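DNMT2 (Spodoptera frugiperda, PDB 4H0N) probably methylates cytosine 38 in the anticodon loop of tRNA(Asp), using S-adenosyl-L-methionine as methyl donor, and can also methylate cytosine in DNA. Local coordinates at residues 6-11 / 30-35; 75-80 / 115-120; 227-232 / 244-249. The protein carries 3 engineered substitutions. One frame throughout, in Å; residues are numbered along the deposited sequence.

In the fold
Interactions 1 and 2 belong to the parallel part of one mixed sheet, with centres about 12 Å apart, and both line the pocket of S-adenosyl-L-homocysteine. They meet at Tyr10, whose CD2 is 3.5 Å from CD of Pro78 and whose CE1 is 3.5 Å from CB of Pro77. Interaction 1 holds the ribose and adenine; interaction 2 reaches the amino group of the ligand and carries Cys79, the probable catalytic residue. Interaction 3 comes later in the chain and stands apart: its nearest atoms lie about 9 Å from interaction 2 and about 16 Å from interaction 1, while the side chain of Cys232 is about 13 Å from the ligand.

Interaction 1: residues 6-11 / 30-35. With SAH (S-adenosyl-L-homocysteine), chain E.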
loop_
_atom_site.group_PDB
_atom_site.type_symbol
_atom_site.label_atom_id
_atom_site.label_comp_id
_atom_site.label_asym_id
_atom_site.label_seq_id
_atom_site.Cartn_x
_atom_site.Cartn_y
_atom_site.Cartn_z
ATOM N N ILE A 6 -16.173 10.195 5.881
ATOM C CA ILE A 6 -15.375 9.473 4.897
ATOM C C ILE A 6 -15.981 8.126 4.490
ATOM O O ILE A 6 -16.460 7.354 5.322
ATOM C CB ILE A 6 -13.900 9.295 5.352
ATOM C CG1 ILE A 6 -13.180 10.644 5.397
ATOM C CG2 ILE A 6 -13.145 8.391 4.401
ATOM C CD1 ILE A 6 -13.174 11.296 6.747
ATOM N N LEU A 7 -15.982 7.877 3.186
ATOM C CA LEU A 7 -16.258 6.559 2.655
ATOM C C LEU A 7 -14.932 5.967 2.221
ATOM O O LEU A 7 -14.227 6.538 1.386
ATOM C CB LEU A 7 -17.207 6.644 1.465
ATOM C CG LEU A 7 -17.527 5.292 0.833
ATOM C CD1 LEU A 7 -17.968 4.303 1.902
ATOM C CD2 LEU A 7 -18.597 5.446 -0.239
ATOM N N GLU A 8 -14.586 4.827 2.803
ATOM C CA GLU A 8 -13.302 4.194 2.543
ATOM C C GLU A 8 -13.497 2.933 1.706
ATOM O O GLU A 8 -13.906 1.897 2.225
ATOM C CB GLU A 8 -12.628 3.863 3.870
ATOM C CG GLU A 8 -11.233 3.301 3.766
ATOM C CD GLU A 8 -10.731 2.827 5.111
ATOM O OE1 GLU A 8 -9.524 2.512 5.223
ATOM O OE2 GLU A 8 -11.551 2.770 6.057
ATOM N N LEU A 9 -13.209 3.032 0.411
ATOM C CA LEU A 9 -13.444 1.932 -0.523
ATOM C C LEU A 9 -12.204 1.087 -0.735
ATOM O O LEU A 9 -11.089 1.612 -0.772
ATOM C CB LEU A 9 -13.890 2.475 -1.871
ATOM C CG LEU A 9 -15.126 3.359 -1.853
ATOM C CD1 LEU A 9 -15.449 3.788 -3.273
ATOM C CD2 LEU A 9 -16.282 2.608 -1.214
ATOM N N TYR A 10 -12.410 -0.216 -0.911
ATOM C CA TYR A 10 -11.312 -1.171 -0.970
ATOM C C TYR A 10 -10.462 -0.989 0.285
ATOM O O TYR A 10 -9.239 -0.860 0.217
ATOM C CB TYR A 10 -10.485 -0.965 -2.234
ATOM C CG TYR A 10 -11.321 -0.834 -3.487
ATOM C CD1 TYR A 10 -11.666 0.414 -3.987
ATOM C CD2 TYR A 10 -11.765 -1.957 -4.174
ATOM C CE1 TYR A 10 -12.425 0.541 -5.138
ATOM C CE2 TYR A 10 -12.521 -1.841 -5.324
ATOM C CZ TYR A 10 -12.850 -0.585 -5.804
ATOM O OH TYR A 10 -13.611 -0.448 -6.952
ATOM N N SER A 11 -11.146 -0.984 1.428
ATOM C CA SER A 11 -10.565 -0.603 2.708
ATOM C C SER A 11 -9.380 -1.456 3.151
ATOM O O SER A 11 -8.502 -0.968 3.860
ATOM C CB SER A 11 -11.642 -0.605 3.795
ATOM O OG SER A 11 -12.214 -1.890 3.934
ATOM N N VAL A 30 -17.328 6.894 8.135
ATOM C CA VAL A 30 -18.706 6.465 8.330
ATOM C C VAL A 30 -18.929 5.080 7.746
ATOM O O VAL A 30 -19.890 4.400 8.099
ATOM C CB VAL A 30 -19.726 7.465 7.718
ATOM C CG1 VAL A 30 -19.440 8.873 8.207
ATOM C CG2 VAL A 30 -19.703 7.411 6.197
ATOM N N ALA A 31 -18.035 4.670 6.852
ATOM C CA ALA A 31 -18.182 3.390 6.170
ATOM C C ALA A 31 -16.895 2.964 5.475
ATOM O O ALA A 31 -16.215 3.785 4.855
ATOM C CB ALA A 31 -19.328 3.448 5.169
ATOM N N ALA A 32 -16.575 1.674 5.598
ATOM C CA ALA A 32 -15.457 1.068 4.895
ATOM C C ALA A 32 -15.982 -0.165 4.178
ATOM O O ALA A 32 -16.704 -0.967 4.771
ATOM C CB ALA A 32 -14.372 0.691 5.872
ATOM N N VAL A 33 -15.629 -0.319 2.905
ATOM C CA VAL A 33 -16.201 -1.378 2.078
ATOM C C VAL A 33 -15.136 -2.291 1.482
ATOM O O VAL A 33 -14.253 -1.834 0.753
ATOM C CB VAL A 33 -17.048 -0.793 0.930
ATOM C CG1 VAL A 33 -17.601 -1.900 0.064
ATOM C CG2 VAL A 33 -18.180 0.072 1.483
ATOM N N ASP A 34 -15.229 -3.581 1.790
ATOM C CA ASP A 34 -14.293 -4.568 1.271
ATOM C C ASP A 34 -14.954 -5.940 1.302
ATOM O O ASP A 34 -15.703 -6.250 2.227
ATOM C CB ASP A 34 -13.007 -4.571 2.104
ATOM C CG ASP A 34 -11.882 -5.344 1.442
ATOM O OD1 ASP A 34 -10.781 -4.772 1.286
ATOM O OD2 ASP A 34 -12.093 -6.526 1.087
ATOM N N ILE A 35 -14.673 -6.760 0.293
ATOM C CA ILE A 35 -15.292 -8.080 0.187
ATOM C C ILE A 35 -14.406 -9.200 0.719
ATOM O O ILE A 35 -14.775 -10.369 0.630
ATOM C CB ILE A 35 -15.648 -8.430 -1.272
ATOM C CG1 ILE A 35 -14.384 -8.450 -2.137
ATOM C CG2 ILE A 35 -16.690 -7.463 -1.822
ATOM C CD1 ILE A 35 -14.630 -8.826 -3.572
HETATM N N SAH E . -5.687 -0.023 0.772
HETATM C CA SAH E . -6.181 -1.224 1.436
HETATM C CB SAH E . -6.421 -2.388 0.466
HETATM C CG SAH E . -6.095 -2.180 -1.012
HETATM S SD SAH E . -5.859 -3.765 -1.863
HETATM C C SAH E . -5.289 -1.642 2.610
HETATM O O SAH E . -5.086 -2.830 2.871
HETATM O OXT SAH E . -4.759 -0.805 3.338
HETATM C "C5'" SAH E . -7.548 -3.773 -2.522
HETATM C "C4'" SAH E . -8.558 -4.532 -1.659
HETATM O "O4'" SAH E . -9.867 -4.256 -2.120
HETATM C "C3'" SAH E . -8.395 -6.046 -1.699
HETATM O "O3'" SAH E . -7.959 -6.510 -0.440
HETATM C "C2'" SAH E . -9.772 -6.605 -2.022
HETATM O "O2'" SAH E . -10.200 -7.519 -1.038
HETATM C "C1'" SAH E . -10.694 -5.400 -2.030
HETATM N N9 SAH E . -11.641 -5.438 -3.164
HETATM C C8 SAH E . -11.374 -5.824 -4.453
HETATM N N7 SAH E . -12.508 -5.710 -5.183
HETATM C C5 SAH E . -13.498 -5.260 -4.381
HETATM C C6 SAH E . -14.839 -4.972 -4.611
HETATM N N6 SAH E . -15.364 -5.137 -5.822
HETATM N N1 SAH E . -15.625 -4.514 -3.573
HETATM C C2 SAH E . -15.079 -4.346 -2.315
HETATM N N3 SAH E . -13.748 -4.634 -2.093
HETATM C C4 SAH E . -12.968 -5.085 -3.108
#
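Strands 6-9 and 30-33 pair in parallel within the central sheet, Leu7 beside Ala31, Glu8 beside Ala32 and Leu9 beside Val33, and their C-terminal ends open onto the cofactor pocket. Glu8 lies at the middle of the pairing: its N donates to Ala31 O (2.8 Å), and its O receives Val33 N. On one face of the sheet Leu7 CD1 rests 3.6 Å from Ala31 CB, and Leu9 and Val33 run side by side; branched aliphatic chains suit this buried layer. The other face carries Glu8 and Ala32, where the small methyl of Ala32 leaves room for the extended glutamate, whose OE2 lies 3.5 Å from Ala32 CB. The buried carboxylate is satisfied by Tyr43 OH and His17 N.

Together with helix 15-23 the strands form the first beta-alpha-beta unit of the Rossmann-like class I methyltransferase fold. Beyond the strands Ser11 N reaches Val33 O (3.3 Å), the donor standing 49° above the carbonyl plane. Next comes Asp34, the acidic residue after the second strand that grips ribose in this fold. Its CG, opposite the backbone N (chi1 -167°), turns the carboxylate to the sugar, and OD2 accepts from O2' of S-adenosyl-L-homocysteine (3.0 Å). OD1 and OD2 also receive the backbone N-H groups of Gly12 and Asn36, which hold the carboxylate in position. With an alanine here, the O2' hydroxyl and those two amides would probably be left without their acceptor, and the ribose less firmly placed. The Tyr10 ring has ribose O4' at its edge, in plane, and its CD2 lies obliquely 3.5 Å from adenine C4. Ile35 adds an apolar contact to the same base, CG2 lying 3.5 Å from C2.

Interaction 2: residues 75-80 / 115-120; sequences MSPPCQ and ILMENV. With SAH (S-adenosyl-L-homocysteine), chain E.
The flat amide of Asn119 meets the puckered Pro77 ring at about a right angle, ND2 4.0 Å from Pro77 CG, while Pro77 CD comes 3.9 Å from CG of Met117, again nearly perpendicular. Phe99 also packs against this proline, a rigid residue suited to the extended loop that leaves the strand. The two segments carry the Pro-Cys and Glu-Asn-Val signatures of the C5-methyltransferase family, at the ends of adjacent parallel strands in its Rossmann-like sheet. One bridge, Met75 with Met117, joins them: Met75 N donates to Leu116 O (3.0 Å), and Glu118 N returns a bond to Met75 O.

Met75, with CG between N and the carbonyl carbon (chi1 59°) and the chain then extended, brings CE within 3.7 Å of both Met117 CB and Ile115 CG2; it is a long, flexible thioether that can pack against Phe99 and Leu102 of helix 99-105. Asn119 OD1 accepts Val120 N, and ND2 makes a weak bond to Met117 SD, so both ends of the amide are used. Past Pro78, whose CG touches adenine C8, the probable catalytic Cys79 keeps SG 4.4 Å from Val120 CG2. Ser76 OG accepts the ligand's amino N at 2.6 Å.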
loop_
_atom_site.group_PDB
_atom_site.type_symbol
_atom_site.label_atom_id
_atom_site.label_comp_id
_atom_site.label_asym_id
_atom_site.label_seq_id
_atom_site.Cartn_x
_atom_site.Cartn_y
_atom_site.Cartn_z
ATOM N N MET A 75 -9.886 5.705 -1.497
ATOM C CA MET A 75 -9.978 4.474 -2.257
ATOM C C MET A 75 -8.670 4.011 -2.879
ATOM O O MET A 75 -7.906 4.806 -3.413
ATOM C CB MET A 75 -11.039 4.623 -3.343
ATOM C CG MET A 75 -10.780 5.749 -4.316
ATOM S SD MET A 75 -12.038 5.762 -5.607
ATOM C CE MET A 75 -11.470 7.115 -6.629
ATOM N N SER A 76 -8.424 2.709 -2.812
ATOM C CA SER A 76 -7.284 2.123 -3.500
ATOM C C SER A 76 -7.708 0.885 -4.287
ATOM O O SER A 76 -7.419 -0.240 -3.885
ATOM C CB SER A 76 -6.157 1.793 -2.512
ATOM O OG SER A 76 -6.661 1.181 -1.339
ATOM N N PRO A 77 -8.396 1.100 -5.421
ATOM C CA PRO A 77 -8.899 0.010 -6.263
ATOM C C PRO A 77 -7.770 -0.822 -6.862
ATOM O O PRO A 77 -6.836 -0.265 -7.438
ATOM C CB PRO A 77 -9.670 0.744 -7.364
ATOM C CG PRO A 77 -9.073 2.107 -7.409
ATOM C CD PRO A 77 -8.692 2.424 -5.997
ATOM N N PRO A 78 -7.860 -2.153 -6.729
ATOM C CA PRO A 78 -6.824 -3.080 -7.185
ATOM C C PRO A 78 -6.779 -3.169 -8.702
ATOM O O PRO A 78 -7.758 -2.831 -9.369
ATOM C CB PRO A 78 -7.296 -4.413 -6.613
ATOM C CG PRO A 78 -8.778 -4.284 -6.585
ATOM C CD PRO A 78 -9.032 -2.866 -6.188
ATOM N N CYS A 79 -5.678 -3.667 -9.245
ATOM C CA CYS A 79 -5.585 -3.918 -10.673
ATOM C C CYS A 79 -6.031 -5.339 -10.977
ATOM O O CYS A 79 -5.336 -6.300 -10.722
ATOM C CB CYS A 79 -4.158 -3.734 -11.132
ATOM S SG CYS A 79 -3.919 -3.306 -12.849
ATOM N N GLN A 80 -7.212 -5.431 -11.554
ATOM C CA GLN A 80 -7.852 -6.673 -11.841
ATOM C C GLN A 80 -8.293 -6.583 -13.257
ATOM O O GLN A 80 -8.465 -5.504 -13.773
ATOM C CB GLN A 80 -9.045 -6.853 -10.947
ATOM C CG GLN A 80 -8.674 -7.204 -9.545
ATOM C CD GLN A 80 -9.875 -7.566 -8.735
ATOM O OE1 GLN A 80 -10.756 -6.762 -8.557
ATOM N NE2 GLN A 80 -9.900 -8.771 -8.216
ATOM N N ILE A 115 -11.880 13.592 -3.020
ATOM C CA ILE A 115 -11.549 12.223 -3.388
ATOM C C ILE A 115 -10.044 12.055 -3.348
ATOM O O ILE A 115 -9.312 12.892 -3.874
ATOM C CB ILE A 115 -12.036 11.892 -4.813
ATOM C CG1 ILE A 115 -13.556 12.007 -4.906
ATOM C CG2 ILE A 115 -11.614 10.500 -5.215
ATOM C CD1 ILE A 115 -14.099 11.763 -6.304
ATOM N N LEU A 116 -9.579 10.987 -2.704
ATOM C CA LEU A 116 -8.171 10.593 -2.783
ATOM C C LEU A 116 -8.074 9.142 -3.217
ATOM O O LEU A 116 -8.639 8.261 -2.572
ATOM C CB LEU A 116 -7.452 10.784 -1.442
ATOM C CG LEU A 116 -5.931 10.569 -1.440
ATOM C CD1 LEU A 116 -5.292 11.473 -0.402
ATOM C CD2 LEU A 116 -5.540 9.113 -1.185
ATOM N N MET A 117 -7.348 8.897 -4.303
ATOM C CA MET A 117 -7.146 7.537 -4.778
ATOM C C MET A 117 -5.672 7.175 -4.906
ATOM O O MET A 117 -4.888 7.939 -5.460
ATOM C CB MET A 117 -7.841 7.334 -6.122
ATOM C CG MET A 117 -7.492 6.018 -6.805
ATOM S SD MET A 117 -7.809 6.025 -8.579
ATOM C CE MET A 117 -7.176 7.639 -9.022
ATOM N N GLU A 118 -5.308 6.004 -4.387
ATOM C CA GLU A 118 -4.013 5.391 -4.677
ATOM C C GLU A 118 -4.171 4.357 -5.800
ATOM O O GLU A 118 -5.220 3.730 -5.934
ATOM C CB GLU A 118 -3.426 4.721 -3.432
ATOM C CG GLU A 118 -2.078 4.052 -3.685
ATOM C CD GLU A 118 -1.652 3.118 -2.573
ATOM O OE1 GLU A 118 -1.575 3.571 -1.411
ATOM O OE2 GLU A 118 -1.384 1.930 -2.863
ATOM N N ASN A 119 -3.134 4.187 -6.611
ATOM C CA ASN A 119 -3.190 3.235 -7.706
ATOM C C ASN A 119 -1.805 2.681 -8.020
ATOM O O ASN A 119 -0.828 3.080 -7.398
ATOM C CB ASN A 119 -3.809 3.892 -8.938
ATOM C CG ASN A 119 -4.848 3.015 -9.602
ATOM O OD1 ASN A 119 -4.550 1.902 -10.036
ATOM N ND2 ASN A 119 -6.077 3.504 -9.670
ATOM N N VAL A 120 -1.716 1.755 -8.968
ATOM C CA VAL A 120 -0.424 1.166 -9.310
ATOM C C VAL A 120 0.372 2.108 -10.188
ATOM O O VAL A 120 -0.190 2.993 -10.831
ATOM C CB VAL A 120 -0.565 -0.183 -10.051
ATOM C CG1 VAL A 120 -1.100 -1.258 -9.118
ATOM C CG2 VAL A 120 -1.448 -0.034 -11.286
HETATM N N SAH E . -5.687 -0.023 0.772
HETATM C CA SAH E . -6.181 -1.224 1.436
HETATM C CB SAH E . -6.421 -2.388 0.466
HETATM C CG SAH E . -6.095 -2.180 -1.012
HETATM S SD SAH E . -5.859 -3.765 -1.863
HETATM C C SAH E . -5.289 -1.642 2.610
HETATM O O SAH E . -5.086 -2.830 2.871
HETATM O OXT SAH E . -4.759 -0.805 3.338
HETATM C "C5'" SAH E . -7.548 -3.773 -2.522
HETATM C "C4'" SAH E . -8.558 -4.532 -1.659
HETATM O "O4'" SAH E . -9.867 -4.256 -2.120
HETATM C "C3'" SAH E . -8.395 -6.046 -1.699
HETATM O "O3'" SAH E . -7.959 -6.510 -0.440
HETATM C "C2'" SAH E . -9.772 -6.605 -2.022
HETATM O "O2'" SAH E . -10.200 -7.519 -1.038
HETATM C "C1'" SAH E . -10.694 -5.400 -2.030
HETATM N N9 SAH E . -11.641 -5.438 -3.164
HETATM C C8 SAH E . -11.374 -5.824 -4.453
HETATM N N7 SAH E . -12.508 -5.710 -5.183
HETATM C C5 SAH E . -13.498 -5.260 -4.381
HETATM C C6 SAH E . -14.839 -4.972 -4.611
HETATM N N6 SAH E . -15.364 -5.137 -5.822
HETATM N N1 SAH E . -15.625 -4.514 -3.573
HETATM C C2 SAH E . -15.079 -4.346 -2.315
HETATM N N3 SAH E . -13.748 -4.634 -2.093
HETATM C C4 SAH E . -12.968 -5.085 -3.108
#

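Interaction 3: residues 227-232 / 244-249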
loop_
_atom_site.group_PDB
_atom_site.type_symbol
_atom_site.label_atom_id
_atom_site.label_comp_id
_atom_site.label_asym_id
_atom_site.label_seq_id
_atom_site.Cartn_x
_atom_site.Cartn_y
_atom_site.Cartn_z
ATOM N N SER A 227 20.924 0.509 6.794
ATOM C CA SER A 227 20.226 0.750 5.525
ATOM C C SER A 227 19.203 1.884 5.598
ATOM O O SER A 227 18.397 1.960 6.527
ATOM C CB SER A 227 19.519 -0.522 5.043
ATOM O OG SER A 227 20.356 -1.310 4.215
ATOM N N LYS A 228 19.224 2.753 4.597
ATOM C CA LYS A 228 18.256 3.835 4.519
ATOM C C LYS A 228 17.270 3.604 3.384
ATOM O O LYS A 228 16.592 4.528 2.935
ATOM C CB LYS A 228 18.966 5.177 4.353
ATOM C CG LYS A 228 19.362 5.816 5.673
ATOM C CD LYS A 228 20.832 6.165 5.717
ATOM C CE LYS A 228 21.188 6.866 7.026
ATOM N NZ LYS A 228 20.494 8.183 7.165
ATOM N N ARG A 229 17.187 2.356 2.934
ATOM C CA ARG A 229 16.310 1.981 1.834
ATOM C C ARG A 229 15.941 0.515 1.962
ATOM O O ARG A 229 16.612 -0.244 2.656
ATOM C CB ARG A 229 17.028 2.191 0.505
ATOM C CG ARG A 229 18.392 1.519 0.451
ATOM C CD ARG A 229 18.739 1.031 -0.948
ATOM N NE ARG A 229 17.698 0.169 -1.505
ATOM C CZ ARG A 229 17.499 -1.094 -1.142
ATOM N NH1 ARG A 229 18.267 -1.649 -0.215
ATOM N NH2 ARG A 229 16.527 -1.798 -1.704
ATOM N N SER A 230 14.872 0.116 1.287
ATOM C CA SER A 230 14.507 -1.292 1.194
ATOM C C SER A 230 13.605 -1.473 -0.003
ATOM O O SER A 230 12.943 -0.528 -0.437
ATOM C CB SER A 230 13.789 -1.764 2.456
ATOM O OG SER A 230 12.590 -1.044 2.653
ATOM N N CYS A 231 13.577 -2.681 -0.545
ATOM C CA CYS A 231 12.722 -2.956 -1.693
ATOM C C CYS A 231 11.247 -2.987 -1.317
ATOM O O CYS A 231 10.894 -3.124 -0.149
ATOM C CB CYS A 231 13.128 -4.259 -2.378
ATOM S SG CYS A 231 14.609 -4.113 -3.403
ATOM N N CYS A 232 10.397 -2.852 -2.328
ATOM C CA CYS A 232 8.945 -2.888 -2.156
ATOM C C CYS A 232 8.432 -4.273 -1.750
ATOM O O CYS A 232 8.661 -5.264 -2.449
ATOM C CB CYS A 232 8.262 -2.454 -3.454
ATOM S SG CYS A 232 6.475 -2.242 -3.326
ATOM N N THR A 244 9.974 -9.507 -4.397
ATOM C CA THR A 244 8.890 -9.504 -3.423
ATOM C C THR A 244 9.167 -8.619 -2.210
ATOM O O THR A 244 8.244 -8.234 -1.491
ATOM C CB THR A 244 8.631 -10.916 -2.921
ATOM O OG1 THR A 244 9.775 -11.365 -2.189
ATOM C CG2 THR A 244 8.373 -11.856 -4.096
ATOM N N GLY A 245 10.436 -8.308 -1.977
ATOM C CA GLY A 245 10.807 -7.480 -0.849
ATOM C C GLY A 245 12.237 -7.726 -0.420
ATOM O O GLY A 245 12.885 -8.653 -0.906
ATOM N N SER A 246 12.730 -6.896 0.493
ATOM C CA SER A 246 14.098 -7.027 0.972
ATOM C C SER A 246 14.259 -8.101 2.039
ATOM O O SER A 246 13.301 -8.500 2.707
ATOM C CB SER A 246 14.619 -5.692 1.508
ATOM O OG SER A 246 14.974 -4.821 0.450
ATOM N N ILE A 247 15.499 -8.552 2.184
ATOM C CA ILE A 247 15.890 -9.523 3.198
ATOM C C ILE A 247 16.805 -8.820 4.204
ATOM O O ILE A 247 17.545 -7.905 3.836
ATOM C CB ILE A 247 16.594 -10.725 2.533
ATOM C CG1 ILE A 247 15.568 -11.549 1.763
ATOM C CG2 ILE A 247 17.281 -11.603 3.548
ATOM C CD1 ILE A 247 14.357 -11.901 2.583
ATOM N N PHE A 248 16.736 -9.219 5.470
ATOM C CA PHE A 248 17.519 -8.566 6.512
ATOM C C PHE A 248 18.502 -9.511 7.197
ATOM O O PHE A 248 18.238 -10.707 7.334
ATOM C CB PHE A 248 16.589 -7.949 7.559
ATOM C CG PHE A 248 17.309 -7.406 8.753
ATOM C CD1 PHE A 248 17.928 -6.171 8.694
ATOM C CD2 PHE A 248 17.384 -8.135 9.929
ATOM C CE1 PHE A 248 18.609 -5.667 9.787
ATOM C CE2 PHE A 248 18.056 -7.638 11.025
ATOM C CZ PHE A 248 18.669 -6.401 10.956
ATOM N N THR A 249 19.629 -8.955 7.634
ATOM C CA THR A 249 20.577 -9.671 8.479
ATOM C C THR A 249 21.176 -8.717 9.502
ATOM O O THR A 249 21.158 -7.503 9.312
ATOM C CB THR A 249 21.714 -10.306 7.668
ATOM O OG1 THR A 249 22.445 -11.201 8.511
ATOM C CG2 THR A 249 22.657 -9.249 7.142
#
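Ser246 reaches across from segment 244-249 to the backbone of 227-232, and its short side chain carries the one hydrogen bond across the contact. CB, the first atom out, lies 4.1 Å from Ser230 CB and 3.8 Å from Cys231 N. From there OG, placed opposite the carbonyl carbon and beside the backbone N (chi1 -77°), points straight at the neighbouring loop and accepts Cys231 N at 2.7 Å, with an almost linear angle of 173° at the hydrogen. The same oxygen has Cys231 CB at 3.4 Å, and it is also hydrogen-bonded to Asp221 OD1. A serine fits because its hydroxyl can serve a backbone amide and a carboxylate at once, on a side chain short enough to stay between the two segments.

Asp221 also ties in Arg229, whose NH2 forms a salt bridge with the same OD1. The guanidinium lies obliquely to Ser246 OG and carries Cys231 SG at its edge, in plane. The shared carboxylate probably balances the charge of the arginine and holds it beside Ser246.

Gly245 precedes the serine at a backbone phi (156°) where a CB would press on the carbonyl oxygen of Thr244. Separately, Gly245 CA makes a CH-O contact with Cys232 O at 3.5 Å. Ser230 is fixed on its own, through OG, by Asn157 and Pro156.

Segment 227-232 forms no regular strand, so this is a serine side-chain bond pinning a loop beside the short parallel pair of strands 222-223 and 247-248, in what is probably the small target-recognition domain of the C5-methyltransferase fold.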